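Local coordinates for Thiol:disulfide interchange protein DsbA (Pseudomonas aeruginosa, PDB 4ZL8), which probably forms disulfide bonds in other periplasmic proteins by passing its own redox-active disulfide on to them, at residues A[111-116]-A[120-125]; A[76-81]-A[85-90]; A[95-98]-A[102-105]; A[126-129]-A[133-136]. The protein carries 1 engineered substitution. One frame throughout, in Å; residues are numbered along the deposited sequence. Where two conformers were deposited one is given.

Contact 1: A[111-116]-A[120-125]; sequences MADFLA and VDKEKF
The CD1 methyl of Leu115 sits over one face of the Phe125 ring, 3.8 Å from the ring centroid and 27° off the normal, a CH-pi contact shifted toward the CE1 rim. It is the apolar centre where two consecutive helices, 108-116 and 122-129, pack across a short loop, a helical hairpin of the domain that DsbA proteins carry inserted in the thioredoxin fold. With CG anti to the backbone N (chi1 178°), the phenylalanine reaches across to the earlier helix, where it meets three residues. Met111 completes a Met-aromatic contact, its SD at the ring edge 5.1 Å from the centroid of Phe125, while Met111 CB, 3.8 Å from Phe125 CE2, and Ala112 CB approach the ring obliquely. Thr80 of helix 70-84 also packs on this ring, and Met77 and Val73 of the same helix touch Met111. Nearer the loop, Leu115 CB lies 3.8 Å from Val120 CB, and their backbones join where Val120 N donates to Leu115 O at 3.0 Å. A water bridges the carbonyls of Ala112 and Val120, donating to both. Farther out, the extended chain of Lys122 runs past Ala112 CB, Lys122 CG 3.6 Å from that methyl, before its ammonium group forms salt bridges with Asp113 and Glu109. Lys122 NZ meets Asp113 OD1 at 2.8 Å, on the syn side of the carboxylate and 15° out of its plane.

Contact 2: A[76-81]-A[85-90]; sequences QMFLTL and GVEHDV
Leu81 O, near the end of helix 70-84, accepts two backbone N-H groups from the chain that has just turned back: Val86 N at 3.0 Å, with an N-H...O angle of 161°, and more weakly Glu87 N at 3.3 Å. The reversal passes through Gly85, whose positive phi takes the chain out of the helix in a Schellman motif; Val86 then occupies the N-cap position of helix 87-99. Two helices of the DsbA helical domain are thereby joined with almost no linker. Leu81 also fills the angle between them with its side chain. Leu81 CD2 lies 3.7 Å from Val86 CG2 and Leu81 CD1 3.8 Å from Val90 CG2, while Leu81 CB packs on Glu87 CB. That glutamate bends at chi2 (-83°), which brings its carboxylate obliquely up to the Phe78 ring. CE1 of Phe78 comes within 3.6 Å of Glu87 CD, the ring and carboxylate planes standing 57° apart. The buried acid has polar partners too, since Glu87 OE2 is hydrogen-bonded to His91 ND1 and Tyr35 OH, while the Phe78 ring meets Phe33 edge-to-face.

Contact 3: A[95-98]-A[102-105]; sequences FEAI and HKKL
As helix 87-99 runs out, Ala97 O receives Lys103 N at 2.9 Å with an N-H...O angle of 160°, just after His102, whose positive phi (65°) takes the chain out of the helix. This is a helix exit in the helical domain of DsbA, the chain leaving for the loop that leads to helix 108-116. A second backbone approach reinforces it: Ile98 CA points its hydrogen at Lys103 O, 3.4 Å away, in a nearly straight CA-H...O contact. Among the side chains, Lys103 runs its aliphatic part past the helix, and Lys103 CD lies 3.9 Å from Ala97 CB. Leu105 sets out toward the helix, and CG anti to the carbonyl carbon (chi1 -56°) directs Leu105 CD1 onto Ile98 CG1 at 3.9 Å; the same methyl rests more loosely against Ala97 CB. Ala97, Lys103 and Leu105 all touch the side chain of Phe114 in helix 108-116, while His74 of helix 70-84 adjoins Ile98 and Leu105. The polar side of the turn is bridged by a water that donates to two carbonyls, lying 2.7 Å from Ile98 O and 2.7 Å from Lys103 O.

Contact 4: A[126-129]-A[133-136]; sequences LSTY and AIKG
With CG1 anti to the carbonyl carbon (chi1 -74°) and the chain bent at chi2 (-67°), Ile134 sets its branches against the last turn of helix 122-129, where Thr128 offers its CG2 methyl, held anti to the backbone N. The two branches of the isoleucine divide the work. Ile134 CG1 lies 3.2 Å from Thr128 O and 4.0 Å from Thr128 CG2; Ile134 CG2 instead reaches the next carbonyl, 3.7 Å from Tyr129 O. The contact is thus largely an aliphatic side chain set against two peptide carbonyls of the helix end, and no direct hydrogen bond joins the two segments. Those carbonyls have polar partners nonetheless. Ser131 OG is hydrogen-bonded to both Thr128 O and Ile134 N, so one hydroxyl in the short connection links the two sides of the turn. Tyr129 O pairs with Gln76 NE2 of helix 70-84 and also accepts from a water at 2.7 Å. That water may reach Lys135 NZ as well, although the lysine has two conformers and this link is less certain. Thr128 keeps its hydroxyl within its own helix, bonded to Lys124 O. Such an arrangement marks a tight helix-to-helix turn, here in the DsbA-type thioredoxin fold, where helix 122-129 of the inserted helical domain is followed, after a short connection, by the long helix 132-148.

Taken from the N terminus, the four contacts follow one another in series, and none nests in or crosses another. Contact 2 closes the turn between helices 70-84 and 87-99, contact 3 the exit from helix 87-99, contact 1 the loop from helix 108-116 into 122-129, and contact 4 the step to helix 132-148. Contact 1 touches all three others, through Leu81 and Thr80 of contact 2, Ala97 and Leu105 of contact 3, and Tyr129 of contact 4. Contact 2 does so too, through Met77 on Leu105 of contact 3 and Gln76 on Tyr129 of contact 4, so that helix 70-84 lies against the rest of the helical domain. Contacts 3 and 4 stay apart.

Contact 1: A[111-116]-A[120-125]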
loop_
_atom_site.group_PDB
_atom_site.type_symbol
_atom_site.label_atom_id
_atom_site.label_comp_id
_atom_site.label_asym_id
_atom_site.label_seq_id
_atom_site.Cartn_x
_atom_site.Cartn_y
_atom_site.Cartn_z
ATOM N N MET A 111 7.302 -4.285 -18.065
ATOM C CA MET A 111 7.774 -3.889 -16.748
ATOM C C MET A 111 9.273 -4.069 -16.652
ATOM O O MET A 111 9.985 -3.180 -16.196
ATOM C CB MET A 111 7.120 -4.732 -15.664
ATOM C CG MET A 111 5.622 -4.590 -15.558
ATOM S SD MET A 111 5.009 -5.963 -14.554
ATOM C CE MET A 111 3.262 -5.661 -14.644
ATOM N N ALA A 112 9.758 -5.224 -17.065
ATOM C CA ALA A 112 11.169 -5.534 -16.906
ATOM C C ALA A 112 12.017 -4.565 -17.713
ATOM O O ALA A 112 13.079 -4.138 -17.278
ATOM C CB ALA A 112 11.444 -6.960 -17.337
ATOM N N ASP A 113 11.571 -4.233 -18.919
ATOM C CA ASP A 113 12.319 -3.334 -19.779
ATOM C C ASP A 113 12.410 -1.941 -19.148
ATOM O O ASP A 113 13.472 -1.321 -19.129
ATOM C CB ASP A 113 11.676 -3.274 -21.162
ATOM C CG ASP A 113 11.930 -4.525 -21.971
ATOM O OD1 ASP A 113 12.795 -5.329 -21.561
ATOM O OD2 ASP A 113 11.269 -4.705 -23.019
ATOM N N PHE A 114 11.298 -1.457 -18.620
ATOM C CA PHE A 114 11.307 -0.178 -17.928
ATOM C C PHE A 114 12.201 -0.237 -16.692
ATOM O O PHE A 114 13.025 0.661 -16.464
ATOM C CB PHE A 114 9.894 0.226 -17.501
ATOM C CG PHE A 114 9.878 1.360 -16.514
ATOM C CD1 PHE A 114 10.193 2.634 -16.915
ATOM C CD2 PHE A 114 9.608 1.140 -15.180
ATOM C CE1 PHE A 114 10.223 3.668 -16.000
ATOM C CE2 PHE A 114 9.636 2.184 -14.270
ATOM C CZ PHE A 114 9.939 3.428 -14.680
ATOM N N LEU A 115 12.013 -1.263 -15.882
ATOM C CA LEU A 115 12.700 -1.365 -14.602
ATOM C C LEU A 115 14.201 -1.561 -14.787
ATOM O O LEU A 115 14.985 -1.119 -13.954
ATOM C CB LEU A 115 12.081 -2.472 -13.766
ATOM C CG LEU A 115 10.657 -2.189 -13.282
ATOM C CD1 LEU A 115 10.037 -3.487 -12.797
ATOM C CD2 LEU A 115 10.653 -1.097 -12.193
ATOM N N ALA A 116 14.620 -2.181 -15.892
ATOM C CA ALA A 116 16.036 -2.310 -16.203
ATOM C C ALA A 116 16.690 -0.936 -16.276
ATOM O O ALA A 116 17.845 -0.744 -15.869
ATOM C CB ALA A 116 16.238 -3.077 -17.525
ATOM N N VAL A 120 17.062 -2.429 -12.154
ATOM C CA VAL A 120 16.524 -3.713 -11.735
ATOM C C VAL A 120 16.903 -4.829 -12.708
ATOM O O VAL A 120 16.650 -4.727 -13.908
ATOM C CB VAL A 120 14.999 -3.633 -11.599
ATOM C CG1 VAL A 120 14.384 -4.961 -11.142
ATOM C CG2 VAL A 120 14.637 -2.525 -10.636
ATOM N N ASP A 121 17.471 -5.896 -12.163
ATOM C CA ASP A 121 17.855 -7.101 -12.894
ATOM C C ASP A 121 16.627 -7.704 -13.589
ATOM O O ASP A 121 15.685 -8.125 -12.918
ATOM C CB ASP A 121 18.455 -8.048 -11.850
ATOM C CG ASP A 121 18.869 -9.404 -12.400
ATOM O OD1 ASP A 121 19.699 -10.047 -11.722
ATOM O OD2 ASP A 121 18.362 -9.850 -13.442
ATOM N N LYS A 122 16.631 -7.716 -14.928
ATOM C CA LYS A 122 15.450 -8.121 -15.693
ATOM C C LYS A 122 15.167 -9.615 -15.523
ATOM O O LYS A 122 14.013 -10.011 -15.354
ATOM C CB LYS A 122 15.594 -7.766 -17.187
ATOM C CG LYS A 122 14.589 -8.469 -18.109
ATOM C CD LYS A 122 14.549 -7.854 -19.518
ATOM C CE LYS A 122 13.433 -8.479 -20.352
ATOM N NZ LYS A 122 13.466 -8.012 -21.772
ATOM N N GLU A 123 16.209 -10.434 -15.573
ATOM C CA GLU A 123 16.008 -11.880 -15.452
ATOM C C GLU A 123 15.486 -12.225 -14.056
ATOM O O GLU A 123 14.608 -13.075 -13.900
ATOM C CB GLU A 123 17.294 -12.650 -15.768
ATOM C CG GLU A 123 17.625 -12.711 -17.257
ATOM C CD GLU A 123 16.415 -13.060 -18.125
ATOM O OE1 GLU A 123 15.786 -14.111 -17.879
ATOM O OE2 GLU A 123 16.088 -12.275 -19.047
ATOM N N LYS A 124 16.008 -11.571 -13.026
ATOM C CA LYS A 124 15.504 -11.808 -11.676
ATOM C C LYS A 124 14.090 -11.255 -11.496
ATOM O O LYS A 124 13.251 -11.878 -10.843
ATOM C CB LYS A 124 16.445 -11.215 -10.623
ATOM C CG LYS A 124 16.052 -11.537 -9.189
ATOM C CD LYS A 124 16.229 -13.005 -8.887
ATOM C CE LYS A 124 15.908 -13.341 -7.436
ATOM N NZ LYS A 124 16.115 -14.795 -7.152
ATOM N N PHE A 125 13.797 -10.102 -12.090
ATOM C CA PHE A 125 12.442 -9.591 -12.031
ATOM C C PHE A 125 11.459 -10.592 -12.652
ATOM O O PHE A 125 10.442 -10.915 -12.049
ATOM C CB PHE A 125 12.309 -8.235 -12.743
ATOM C CG PHE A 125 10.900 -7.724 -12.736
ATOM C CD1 PHE A 125 10.410 -7.017 -11.647
ATOM C CD2 PHE A 125 10.033 -8.015 -13.769
ATOM C CE1 PHE A 125 9.105 -6.578 -11.618
ATOM C CE2 PHE A 125 8.713 -7.572 -13.735
ATOM C CZ PHE A 125 8.257 -6.862 -12.669
HETATM O O HOH W 1 13.831 -5.377 -14.826
#

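Contact 2: A[76-81]-A[85-90]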
loop_
_atom_site.group_PDB
_atom_site.type_symbol
_atom_site.label_atom_id
_atom_site.label_comp_id
_atom_site.label_asym_id
_atom_site.label_seq_id
_atom_site.Cartn_x
_atom_site.Cartn_y
_atom_site.Cartn_z
ATOM N N GLN A 76 1.035 -7.186 -8.825
ATOM C CA GLN A 76 2.019 -8.251 -8.906
ATOM C C GLN A 76 3.426 -7.658 -9.143
ATOM O O GLN A 76 4.414 -8.133 -8.573
ATOM C CB GLN A 76 1.620 -9.251 -9.985
ATOM C CG GLN A 76 2.418 -10.548 -9.927
ATOM C CD GLN A 76 1.809 -11.658 -10.729
ATOM O OE1 GLN A 76 0.593 -11.711 -10.925
ATOM N NE2 GLN A 76 2.646 -12.564 -11.202
ATOM N N MET A 77 3.519 -6.580 -9.915
ATOM C CA MET A 77 4.770 -5.845 -10.073
ATOM C C MET A 77 5.231 -5.312 -8.707
ATOM O O MET A 77 6.394 -5.489 -8.321
ATOM C CB MET A 77 4.606 -4.713 -11.102
ATOM C CG MET A 77 5.813 -3.768 -11.131
ATOM S SD MET A 77 5.779 -2.561 -12.466
ATOM C CE MET A 77 4.288 -1.660 -12.031
ATOM N N PHE A 78 4.325 -4.683 -7.961
ATOM C CA PHE A 78 4.662 -4.171 -6.630
ATOM C C PHE A 78 5.241 -5.269 -5.750
ATOM O O PHE A 78 6.294 -5.112 -5.134
ATOM C CB PHE A 78 3.427 -3.583 -5.951
ATOM C CG PHE A 78 3.651 -3.200 -4.512
ATOM C CD1 PHE A 78 4.236 -1.994 -4.184
ATOM C CD2 PHE A 78 3.281 -4.047 -3.497
ATOM C CE1 PHE A 78 4.453 -1.645 -2.869
ATOM C CE2 PHE A 78 3.493 -3.694 -2.182
ATOM C CZ PHE A 78 4.078 -2.481 -1.878
ATOM N N LEU A 79 4.537 -6.396 -5.677
ATOM C CA LEU A 79 4.966 -7.471 -4.795
ATOM C C LEU A 79 6.286 -8.094 -5.237
ATOM O O LEU A 79 7.093 -8.493 -4.412
ATOM C CB LEU A 79 3.886 -8.548 -4.668
ATOM C CG LEU A 79 2.621 -8.083 -3.981
ATOM C CD1 LEU A 79 1.501 -9.110 -4.135
ATOM C CD2 LEU A 79 2.850 -7.783 -2.520
ATOM N N THR A 80 6.518 -8.125 -6.545
ATOM C CA THR A 80 7.776 -8.611 -7.096
ATOM C C THR A 80 8.919 -7.703 -6.654
ATOM O O THR A 80 9.972 -8.175 -6.214
ATOM C CB THR A 80 7.716 -8.714 -8.631
ATOM O OG1 THR A 80 6.748 -9.714 -8.983
ATOM C CG2 THR A 80 9.047 -9.117 -9.208
ATOM N N LEU A 81 8.703 -6.397 -6.756
ATOM C CA LEU A 81 9.725 -5.436 -6.366
ATOM C C LEU A 81 10.008 -5.496 -4.865
ATOM O O LEU A 81 11.157 -5.388 -4.436
ATOM C CB LEU A 81 9.308 -4.026 -6.784
ATOM C CG LEU A 81 9.179 -3.787 -8.281
ATOM C CD1 LEU A 81 8.513 -2.460 -8.557
ATOM C CD2 LEU A 81 10.518 -3.886 -8.949
ATOM N N GLY A 85 13.542 -6.545 -2.922
ATOM C CA GLY A 85 14.131 -5.584 -2.007
ATOM C C GLY A 85 14.393 -4.227 -2.639
ATOM O O GLY A 85 15.192 -3.463 -2.097
ATOM N N VAL A 86 13.728 -3.929 -3.756
ATOM C CA VAL A 86 14.006 -2.711 -4.517
ATOM C C VAL A 86 12.805 -1.776 -4.687
ATOM O O VAL A 86 12.930 -0.744 -5.346
ATOM C CB VAL A 86 14.545 -3.037 -5.927
ATOM C CG1 VAL A 86 15.805 -3.877 -5.822
ATOM C CG2 VAL A 86 13.486 -3.733 -6.759
ATOM N N GLU A 87 11.648 -2.098 -4.116
ATOM C CA GLU A 87 10.475 -1.267 -4.393
ATOM C C GLU A 87 10.696 0.157 -3.944
ATOM O O GLU A 87 10.327 1.080 -4.667
ATOM C CB GLU A 87 9.195 -1.830 -3.769
ATOM C CG GLU A 87 7.904 -1.353 -4.448
ATOM C CD GLU A 87 7.419 -0.001 -3.965
ATOM O OE1 GLU A 87 7.764 0.416 -2.847
ATOM O OE2 GLU A 87 6.646 0.630 -4.738
ATOM N N HIS A 88 11.277 0.348 -2.764
ATOM C CA HIS A 88 11.448 1.686 -2.223
ATOM C C HIS A 88 12.284 2.521 -3.171
ATOM O O HIS A 88 12.008 3.708 -3.357
ATOM C CB HIS A 88 12.106 1.638 -0.848
ATOM C CG HIS A 88 12.412 2.984 -0.272
ATOM N ND1 HIS A 88 11.524 3.678 0.520
ATOM C CD2 HIS A 88 13.525 3.750 -0.350
ATOM C CE1 HIS A 88 12.072 4.821 0.894
ATOM N NE2 HIS A 88 13.290 4.885 0.386
ATOM N N ASP A 89 13.269 1.884 -3.800
ATOM C CA ASP A 89 14.222 2.591 -4.649
ATOM C C ASP A 89 13.635 3.041 -5.991
ATOM O O ASP A 89 14.077 4.043 -6.548
ATOM C CB ASP A 89 15.439 1.698 -4.917
ATOM C CG ASP A 89 16.086 1.180 -3.639
ATOM O OD1 ASP A 89 16.358 1.992 -2.723
ATOM O OD2 ASP A 89 16.318 -0.046 -3.555
ATOM N N VAL A 90 12.645 2.314 -6.494
ATOM C CA VAL A 90 12.032 2.612 -7.792
ATOM C C VAL A 90 10.573 3.078 -7.666
ATOM O O VAL A 90 9.914 3.336 -8.670
ATOM C CB VAL A 90 12.096 1.415 -8.752
ATOM C CG1 VAL A 90 13.536 0.916 -8.925
ATOM C CG2 VAL A 90 11.196 0.274 -8.280
#

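Contact 3: A[95-98]-A[102-105]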
loop_
_atom_site.group_PDB
_atom_site.type_symbol
_atom_site.label_atom_id
_atom_site.label_comp_id
_atom_site.label_asym_id
_atom_site.label_seq_id
_atom_site.Cartn_x
_atom_site.Cartn_y
_atom_site.Cartn_z
ATOM N N PHE A 95 5.454 5.310 -10.266
ATOM C CA PHE A 95 4.357 6.265 -10.304
ATOM C C PHE A 95 4.556 7.282 -11.429
ATOM O O PHE A 95 3.590 7.631 -12.136
ATOM C CB PHE A 95 4.209 6.993 -8.963
ATOM C CG PHE A 95 3.183 6.387 -8.035
ATOM C CD1 PHE A 95 1.836 6.401 -8.365
ATOM C CD2 PHE A 95 3.556 5.835 -6.817
ATOM C CE1 PHE A 95 0.887 5.874 -7.525
ATOM C CE2 PHE A 95 2.599 5.304 -5.974
ATOM C CZ PHE A 95 1.276 5.331 -6.317
ATOM N N GLU A 96 5.769 7.803 -11.592
ATOM C CA GLU A 96 6.001 8.833 -12.590
ATOM C C GLU A 96 5.864 8.244 -14.007
ATOM O O GLU A 96 5.323 8.902 -14.909
ATOM C CB GLU A 96 7.371 9.499 -12.386
ATOM C CG GLU A 96 7.465 10.907 -12.957
ATOM C CD GLU A 96 6.724 11.979 -12.129
ATOM O OE1 GLU A 96 6.010 11.662 -11.134
ATOM O OE2 GLU A 96 6.856 13.167 -12.487
ATOM N N ALA A 97 6.334 7.018 -14.195
ATOM C CA ALA A 97 6.234 6.376 -15.517
ATOM C C ALA A 97 4.768 6.266 -15.956
ATOM O O ALA A 97 4.413 6.559 -17.091
ATOM C CB ALA A 97 6.866 5.007 -15.485
ATOM N N ILE A 98 3.932 5.843 -15.027
ATOM C CA ILE A 98 2.527 5.591 -15.330
ATOM C C ILE A 98 1.750 6.882 -15.506
ATOM O O ILE A 98 0.965 7.002 -16.429
ATOM C CB ILE A 98 1.915 4.717 -14.245
ATOM C CG1 ILE A 98 2.477 3.300 -14.358
ATOM C CG2 ILE A 98 0.385 4.693 -14.333
ATOM C CD1 ILE A 98 2.192 2.386 -13.166
ATOM N N HIS A 102 3.261 8.222 -19.506
ATOM C CA HIS A 102 2.296 7.482 -20.314
ATOM C C HIS A 102 2.654 6.006 -20.518
ATOM O O HIS A 102 2.154 5.368 -21.450
ATOM C CB HIS A 102 2.117 8.169 -21.678
ATOM C CG HIS A 102 1.656 9.593 -21.584
ATOM N ND1 HIS A 102 0.570 9.974 -20.822
ATOM C CD2 HIS A 102 2.131 10.726 -22.154
ATOM C CE1 HIS A 102 0.398 11.279 -20.928
ATOM N NE2 HIS A 102 1.330 11.760 -21.732
ATOM N N LYS A 103 3.492 5.450 -19.647
ATOM C CA LYS A 103 3.855 4.049 -19.769
ATOM C C LYS A 103 2.774 3.192 -19.121
ATOM O O LYS A 103 2.308 3.491 -18.018
ATOM C CB LYS A 103 5.223 3.786 -19.136
ATOM C CG LYS A 103 6.335 4.529 -19.868
ATOM C CD LYS A 103 7.693 4.293 -19.264
ATOM C CE LYS A 103 8.776 5.047 -20.028
ATOM N NZ LYS A 103 9.031 4.465 -21.364
ATOM N N LYS A 104 2.341 2.144 -19.818
ATOM C CA LYS A 104 1.280 1.295 -19.294
ATOM C C LYS A 104 1.752 0.253 -18.297
ATOM O O LYS A 104 1.009 -0.115 -17.386
ATOM C CB LYS A 104 0.552 0.607 -20.447
ATOM C CG LYS A 104 0.005 1.561 -21.490
ATOM C CD LYS A 104 -0.979 2.579 -20.917
ATOM C CE LYS A 104 -1.576 3.460 -22.016
ATOM N NZ LYS A 104 -2.568 4.432 -21.475
ATOM N N LEU A 105 2.989 -0.209 -18.459
ATOM C CA LEU A 105 3.569 -1.251 -17.611
ATOM C C LEU A 105 2.583 -2.401 -17.409
ATOM O O LEU A 105 2.301 -2.802 -16.289
ATOM C CB LEU A 105 4.040 -0.672 -16.265
ATOM C CG LEU A 105 5.050 0.482 -16.387
ATOM C CD1 LEU A 105 5.505 0.923 -15.016
ATOM C CD2 LEU A 105 6.267 0.125 -17.251
HETATM O O HOH W 2 0.056 4.976 -17.940
#

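Contact 4: A[126-129]-A[133-136]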
loop_
_atom_site.group_PDB
_atom_site.type_symbol
_atom_site.label_atom_id
_atom_site.label_comp_id
_atom_site.label_asym_id
_atom_site.label_seq_id
_atom_site.Cartn_x
_atom_site.Cartn_y
_atom_site.Cartn_z
ATOM N N LEU A 126 11.750 -11.060 -13.855
ATOM C CA LEU A 126 10.844 -11.975 -14.535
ATOM C C LEU A 126 10.689 -13.292 -13.767
ATOM O O LEU A 126 9.568 -13.780 -13.623
ATOM C CB LEU A 126 11.308 -12.204 -15.971
ATOM C CG LEU A 126 11.195 -10.961 -16.872
ATOM C CD1 LEU A 126 11.850 -11.221 -18.190
ATOM C CD2 LEU A 126 9.742 -10.565 -17.086
ATOM N N SER A 127 11.784 -13.879 -13.286
ATOM C CA SER A 127 11.719 -15.127 -12.525
ATOM C C SER A 127 10.907 -14.937 -11.248
ATOM O O SER A 127 10.101 -15.793 -10.871
ATOM C CB SER A 127 13.124 -15.611 -12.177
ATOM O OG SER A 127 13.090 -16.810 -11.417
ATOM N N THR A 128 11.117 -13.810 -10.573
ATOM C CA THR A 128 10.374 -13.539 -9.348
ATOM C C THR A 128 8.899 -13.291 -9.656
ATOM O O THR A 128 8.011 -13.817 -9.000
ATOM C CB THR A 128 10.975 -12.329 -8.581
ATOM O OG1 THR A 128 12.347 -12.579 -8.290
ATOM C CG2 THR A 128 10.237 -12.095 -7.273
ATOM N N TYR A 129 8.620 -12.504 -10.691
ATOM C CA TYR A 129 7.248 -12.187 -11.044
ATOM C C TYR A 129 6.425 -13.443 -11.266
ATOM O O TYR A 129 5.272 -13.505 -10.857
ATOM C CB TYR A 129 7.240 -11.300 -12.294
ATOM C CG TYR A 129 5.877 -10.780 -12.731
ATOM C CD1 TYR A 129 5.425 -9.545 -12.299
ATOM C CD2 TYR A 129 5.069 -11.506 -13.590
ATOM C CE1 TYR A 129 4.204 -9.049 -12.704
ATOM C CE2 TYR A 129 3.838 -11.018 -14.006
ATOM C CZ TYR A 129 3.412 -9.793 -13.539
ATOM O OH TYR A 129 2.187 -9.301 -13.936
ATOM N N ALA A 133 6.253 -18.181 -5.087
ATOM C CA ALA A 133 6.186 -17.390 -3.878
ATOM C C ALA A 133 5.295 -16.173 -4.084
ATOM O O ALA A 133 4.523 -15.778 -3.209
ATOM C CB ALA A 133 7.593 -16.989 -3.399
ATOM N N ILE A 134 5.414 -15.555 -5.257
ATOM C CA ILE A 134 4.606 -14.386 -5.581
ATOM C C ILE A 134 3.126 -14.781 -5.727
ATOM O O ILE A 134 2.254 -14.019 -5.347
ATOM C CB ILE A 134 5.178 -13.631 -6.794
ATOM C CG1 ILE A 134 6.445 -12.858 -6.367
ATOM C CG2 ILE A 134 4.131 -12.694 -7.396
ATOM C CD1 ILE A 134 6.218 -11.711 -5.396
ATOM N N LYS A 135 2.830 -15.981 -6.203
ATOM C CA LYS A 135 1.443 -16.443 -6.210
ATOM C C LYS A 135 0.859 -16.417 -4.802
ATOM O O LYS A 135 -0.289 -15.995 -4.596
ATOM C CB LYS A 135 1.322 -17.815 -6.866
ATOM C CG LYS A 135 1.447 -17.709 -8.377
ATOM C CD LYS A 135 1.325 -19.030 -9.082
ATOM C CE LYS A 135 1.330 -18.812 -10.585
ATOM N NZ LYS A 135 2.380 -17.845 -11.030
ATOM N N GLY A 136 1.647 -16.846 -3.824
ATOM C CA GLY A 136 1.236 -16.809 -2.433
ATOM C C GLY A 136 1.055 -15.403 -1.901
ATOM O O GLY A 136 0.080 -15.120 -1.206
HETATM O O HOH W 3 3.756 -15.541 -9.805
#